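Local atomic coordinates of 401aa long hypothetical glucose-1-phosphate thymidylyltransferase (Sulfolobus tokodaii, PDB entry 2GGO), a protein that probably transfers nucleotidyl groups to sugar 1-phosphates and acetyl groups to amino-sugar 1-phosphates, acting as a bifunctional enzyme in the synthesis of UDP-GlcNAc and UDP-GalNAc. Residues M1-R13 and I46-K58. Numbering follows the deposited sequence.
Sequences MKAFILAAGSGER and IRDITVIVSSKNK
Ala3 O is met by two partners: Thr50 N donates to it at 3.0 Å, and a water that also bonds Thr50 OG1 probably donates too, 3.0 Å from Ala3 O. This pairing belongs to the parallel part of the mixed sheet of the GT-A-type nucleotidyltransferase fold, where strands 2-6 and 48-53 are joined through helix 33-43 in a beta-alpha-beta crossover. Ile5 N reaches Thr50 O at 2.8 Å, and Ile5 O and Ala7 N continue the pairing with Ile52. At the N-terminal end of this strand pair Lys2 NZ forms a salt bridge with Asp48 OD2 (2.7 Å), arriving on the syn side but 26° out of the carboxylate plane. On the same face the Phe4 ring lies alongside Thr50, its CD1 3.8 Å from Thr50 CB, while Ile52 CD1 presses tightly on Leu6 CD2 at 3.4 Å. Leu6 in turn touches Tyr97, which probably binds N-acetylglucosamine 1-phosphate. The other face, packed under helix 33-43, brings Ile5 CD1 to within 3.6 Å of Ile49 CG2; chi1 of -59° sets Ile5 CG1 beside the backbone N, and the extended chi2 (159°) carries CD1 onward. Beyond the strands, residues 8-13 form the loop that probably binds the nucleoside triphosphate. Beside it, near Gly9 O, Lys56 NZ donates to Ser54 OG, and one water accepts from Ser54 N and Asn57 ND2 while donating to Ala7 O at 2.6 Å.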
loop_
_atom_site.group_PDB
_atom_site.type_symbol
_atom_site.label_atom_id
_atom_site.label_comp_id
_atom_site.label_asym_id
_atom_site.label_seq_id
_atom_site.Cartn_x
_atom_site.Cartn_y
_atom_site.Cartn_z
ATOM N N MET A 1 20.035 18.019 -1.867
ATOM C CA MET A 1 19.859 16.728 -1.156
ATOM C C MET A 1 19.537 15.656 -2.198
ATOM O O MET A 1 18.890 15.933 -3.195
ATOM C CB MET A 1 18.695 16.840 -0.178
ATOM C CG MET A 1 19.053 16.856 1.264
ATOM S SD MET A 1 19.581 15.229 1.834
ATOM C CE MET A 1 20.471 15.741 3.286
ATOM N N LYS A 2 20.011 14.437 -1.981
ATOM C CA LYS A 2 19.577 13.304 -2.799
ATOM C C LYS A 2 18.614 12.471 -1.979
ATOM O O LYS A 2 18.754 12.380 -0.755
ATOM C CB LYS A 2 20.760 12.446 -3.207
ATOM C CG LYS A 2 21.237 12.674 -4.601
ATOM C CD LYS A 2 22.528 11.867 -4.840
ATOM C CE LYS A 2 22.545 11.157 -6.200
ATOM N NZ LYS A 2 23.091 12.002 -7.323
ATOM N N ALA A 3 17.624 11.887 -2.662
ATOM C CA ALA A 3 16.665 10.991 -2.023
ATOM C C ALA A 3 16.801 9.609 -2.651
ATOM O O ALA A 3 17.042 9.487 -3.848
ATOM C CB ALA A 3 15.265 11.521 -2.183
ATOM N N PHE A 4 16.692 8.568 -1.825
ATOM C CA PHE A 4 16.648 7.181 -2.298
ATOM C C PHE A 4 15.402 6.569 -1.756
ATOM O O PHE A 4 15.188 6.585 -0.543
ATOM C CB PHE A 4 17.873 6.370 -1.856
ATOM C CG PHE A 4 19.162 6.832 -2.508
ATOM C CD1 PHE A 4 19.683 6.165 -3.624
ATOM C CD2 PHE A 4 19.837 7.963 -2.027
ATOM C CE1 PHE A 4 20.875 6.611 -4.245
ATOM C CE2 PHE A 4 21.018 8.433 -2.651
ATOM C CZ PHE A 4 21.540 7.759 -3.758
ATOM N N ILE A 5 14.563 6.066 -2.661
ATOM C CA ILE A 5 13.363 5.282 -2.291
ATOM C C ILE A 5 13.692 3.803 -2.432
ATOM O O ILE A 5 14.084 3.365 -3.502
ATOM C CB ILE A 5 12.148 5.644 -3.150
ATOM C CG1 ILE A 5 11.839 7.125 -2.991
ATOM C CG2 ILE A 5 10.894 4.800 -2.717
ATOM C CD1 ILE A 5 11.029 7.707 -4.131
ATOM N N LEU A 6 13.593 3.060 -1.335
ATOM C CA LEU A 6 13.898 1.644 -1.344
ATOM C C LEU A 6 12.589 0.891 -1.651
ATOM O O LEU A 6 11.678 0.801 -0.807
ATOM C CB LEU A 6 14.526 1.223 -0.018
ATOM C CG LEU A 6 15.710 2.066 0.503
ATOM C CD1 LEU A 6 16.292 1.548 1.816
ATOM C CD2 LEU A 6 16.746 2.155 -0.522
ATOM N N ALA A 7 12.515 0.413 -2.895
ATOM C CA ALA A 7 11.341 -0.240 -3.474
ATOM C C ALA A 7 11.712 -1.601 -4.073
ATOM O O ALA A 7 11.241 -1.962 -5.154
ATOM C CB ALA A 7 10.743 0.648 -4.534
ATOM N N ALA A 8 12.545 -2.350 -3.365
ATOM C CA ALA A 8 13.148 -3.576 -3.942
ATOM C C ALA A 8 12.637 -4.954 -3.490
ATOM O O ALA A 8 12.965 -5.946 -4.157
ATOM C CB ALA A 8 14.654 -3.533 -3.836
ATOM N N GLY A 9 11.869 -5.044 -2.391
ATOM C CA GLY A 9 10.974 -6.237 -2.145
ATOM C C GLY A 9 10.243 -6.741 -3.418
ATOM O O GLY A 9 10.118 -5.977 -4.397
ATOM N N SER A 10 9.652 -7.956 -3.436
ATOM C CA SER A 10 8.897 -8.595 -2.334
ATOM C C SER A 10 8.091 -7.589 -1.463
ATOM O O SER A 10 8.566 -7.087 -0.425
ATOM C CB SER A 10 9.735 -9.590 -1.508
ATOM O OG SER A 10 8.910 -10.675 -1.079
ATOM N N GLY A 11 6.856 -7.311 -1.878
ATOM C CA GLY A 11 6.196 -8.043 -2.927
ATOM C C GLY A 11 5.241 -8.959 -2.189
ATOM O O GLY A 11 4.038 -8.695 -2.126
ATOM N N GLU A 12 5.812 -9.988 -1.575
ATOM C CA GLU A 12 5.087 -11.160 -1.116
ATOM C C GLU A 12 3.926 -10.920 -0.175
ATOM O O GLU A 12 2.860 -11.504 -0.338
ATOM C CB GLU A 12 6.031 -12.112 -0.447
ATOM C CG GLU A 12 6.646 -13.042 -1.390
ATOM C CD GLU A 12 7.255 -14.185 -0.657
ATOM O OE1 GLU A 12 6.514 -15.138 -0.286
ATOM O OE2 GLU A 12 8.481 -14.105 -0.432
ATOM N N ARG A 13 4.136 -10.093 0.824
ATOM C CA ARG A 13 3.085 -9.822 1.767
ATOM C C ARG A 13 1.899 -9.146 1.134
ATOM O O ARG A 13 0.804 -9.197 1.682
ATOM C CB ARG A 13 3.608 -8.979 2.919
ATOM C CG ARG A 13 4.308 -9.813 4.011
ATOM C CD ARG A 13 5.074 -8.877 4.958
ATOM N NE ARG A 13 6.082 -8.090 4.218
ATOM C CZ ARG A 13 6.096 -6.760 4.080
ATOM N NH1 ARG A 13 5.167 -6.003 4.654
ATOM N NH2 ARG A 13 7.072 -6.184 3.383
ATOM N N ILE A 46 13.522 18.381 -3.014
ATOM C CA ILE A 46 14.398 17.277 -3.391
ATOM C C ILE A 46 13.973 16.837 -4.768
ATOM O O ILE A 46 12.776 16.529 -4.982
ATOM C CB ILE A 46 14.328 16.095 -2.413
ATOM C CG1 ILE A 46 14.740 16.545 -1.038
ATOM C CG2 ILE A 46 15.275 14.945 -2.871
ATOM C CD1 ILE A 46 14.841 15.429 -0.060
ATOM N N ARG A 47 14.931 16.824 -5.693
ATOM C CA ARG A 47 14.637 16.567 -7.116
ATOM C C ARG A 47 15.426 15.408 -7.656
ATOM O O ARG A 47 15.002 14.701 -8.596
ATOM C CB ARG A 47 14.991 17.774 -7.935
ATOM C CG ARG A 47 14.279 19.003 -7.516
ATOM C CD ARG A 47 12.811 18.974 -7.719
ATOM N NE ARG A 47 12.442 18.716 -9.097
ATOM C CZ ARG A 47 11.242 18.994 -9.604
ATOM N NH1 ARG A 47 10.306 19.619 -8.869
ATOM N NH2 ARG A 47 10.982 18.676 -10.875
ATOM N N ASP A 48 16.578 15.205 -7.028
ATOM C CA ASP A 48 17.437 14.111 -7.396
ATOM C C ASP A 48 17.005 12.862 -6.666
ATOM O O ASP A 48 17.535 12.533 -5.572
ATOM C CB ASP A 48 18.880 14.439 -7.080
ATOM C CG ASP A 48 19.825 13.439 -7.670
ATOM O OD1 ASP A 48 19.360 12.397 -8.186
ATOM O OD2 ASP A 48 21.037 13.693 -7.614
ATOM N N ILE A 49 16.037 12.180 -7.279
ATOM C CA ILE A 49 15.398 11.028 -6.635
ATOM C C ILE A 49 15.789 9.776 -7.372
ATOM O O ILE A 49 15.721 9.737 -8.572
ATOM C CB ILE A 49 13.851 11.177 -6.546
ATOM C CG1 ILE A 49 13.489 12.540 -5.938
ATOM C CG2 ILE A 49 13.266 9.979 -5.779
ATOM C CD1 ILE A 49 12.050 13.087 -6.235
ATOM N N THR A 50 16.196 8.770 -6.620
ATOM C CA THR A 50 16.577 7.492 -7.151
ATOM C C THR A 50 15.735 6.394 -6.493
ATOM O O THR A 50 15.615 6.343 -5.251
ATOM C CB THR A 50 18.040 7.199 -6.834
ATOM O OG1 THR A 50 18.843 8.225 -7.403
ATOM C CG2 THR A 50 18.471 5.850 -7.424
ATOM N N VAL A 51 15.190 5.494 -7.309
ATOM C CA VAL A 51 14.558 4.282 -6.765
ATOM C C VAL A 51 15.459 3.047 -6.875
ATOM O O VAL A 51 15.896 2.689 -7.951
ATOM C CB VAL A 51 13.198 3.991 -7.440
ATOM C CG1 VAL A 51 12.373 3.073 -6.564
ATOM C CG2 VAL A 51 12.471 5.269 -7.678
ATOM N N ILE A 52 15.737 2.396 -5.761
ATOM C CA ILE A 52 16.379 1.085 -5.816
ATOM C C ILE A 52 15.275 0.023 -5.952
ATOM O O ILE A 52 14.339 -0.039 -5.161
ATOM C CB ILE A 52 17.269 0.842 -4.601
ATOM C CG1 ILE A 52 18.393 1.896 -4.616
ATOM C CG2 ILE A 52 17.860 -0.584 -4.623
ATOM C CD1 ILE A 52 18.687 2.522 -3.265
ATOM N N VAL A 53 15.382 -0.757 -7.010
ATOM C CA VAL A 53 14.366 -1.713 -7.387
ATOM C C VAL A 53 15.021 -3.088 -7.605
ATOM O O VAL A 53 16.246 -3.228 -7.514
ATOM C CB VAL A 53 13.598 -1.238 -8.652
ATOM C CG1 VAL A 53 13.115 0.162 -8.463
ATOM C CG2 VAL A 53 14.450 -1.319 -9.929
ATOM N N SER A 54 14.214 -4.115 -7.855
ATOM C CA SER A 54 14.771 -5.392 -8.248
ATOM C C SER A 54 14.886 -5.409 -9.768
ATOM O O SER A 54 14.171 -4.671 -10.458
ATOM C CB SER A 54 13.890 -6.523 -7.727
ATOM O OG SER A 54 12.612 -6.471 -8.343
ATOM N N SER A 55 15.795 -6.235 -10.292
ATOM C CA SER A 55 16.009 -6.366 -11.760
ATOM C C SER A 55 14.743 -6.776 -12.494
ATOM O O SER A 55 14.407 -6.195 -13.541
ATOM C CB SER A 55 17.122 -7.366 -12.036
ATOM O OG SER A 55 18.078 -7.309 -10.976
ATOM N N LYS A 56 14.033 -7.757 -11.917
ATOM C CA LYS A 56 12.657 -8.106 -12.349
ATOM C C LYS A 56 11.823 -6.868 -12.625
ATOM O O LYS A 56 11.138 -6.810 -13.654
ATOM C CB LYS A 56 11.911 -9.016 -11.344
ATOM C CG LYS A 56 12.453 -8.994 -9.883
ATOM C CD LYS A 56 11.614 -9.797 -8.829
ATOM C CE LYS A 56 10.509 -8.955 -8.122
ATOM N NZ LYS A 56 10.956 -8.287 -6.840
ATOM N N ASN A 57 11.895 -5.878 -11.719
ATOM C CA ASN A 57 10.994 -4.705 -11.753
ATOM C C ASN A 57 11.552 -3.452 -12.453
ATOM O O ASN A 57 10.837 -2.472 -12.652
ATOM C CB ASN A 57 10.466 -4.379 -10.341
ATOM C CG ASN A 57 9.649 -5.526 -9.726
ATOM O OD1 ASN A 57 9.189 -6.432 -10.425
ATOM N ND2 ASN A 57 9.474 -5.488 -8.400
ATOM N N LYS A 58 12.818 -3.511 -12.841
ATOM C CA LYS A 58 13.523 -2.399 -13.510
ATOM C C LYS A 58 12.777 -1.765 -14.689
ATOM O O LYS A 58 12.773 -0.548 -14.850
ATOM C CB LYS A 58 14.909 -2.897 -13.964
ATOM C CG LYS A 58 15.627 -2.042 -14.998
ATOM C CD LYS A 58 16.468 -2.926 -15.982
ATOM C CE LYS A 58 15.642 -4.041 -16.742
ATOM N NZ LYS A 58 14.948 -3.632 -18.026
HETATM O O HOH W 1 17.363 17.307 -5.249
HETATM O O HOH W 2 19.360 10.136 -5.609
HETATM O O HOH W 3 11.261 -3.711 -7.073
#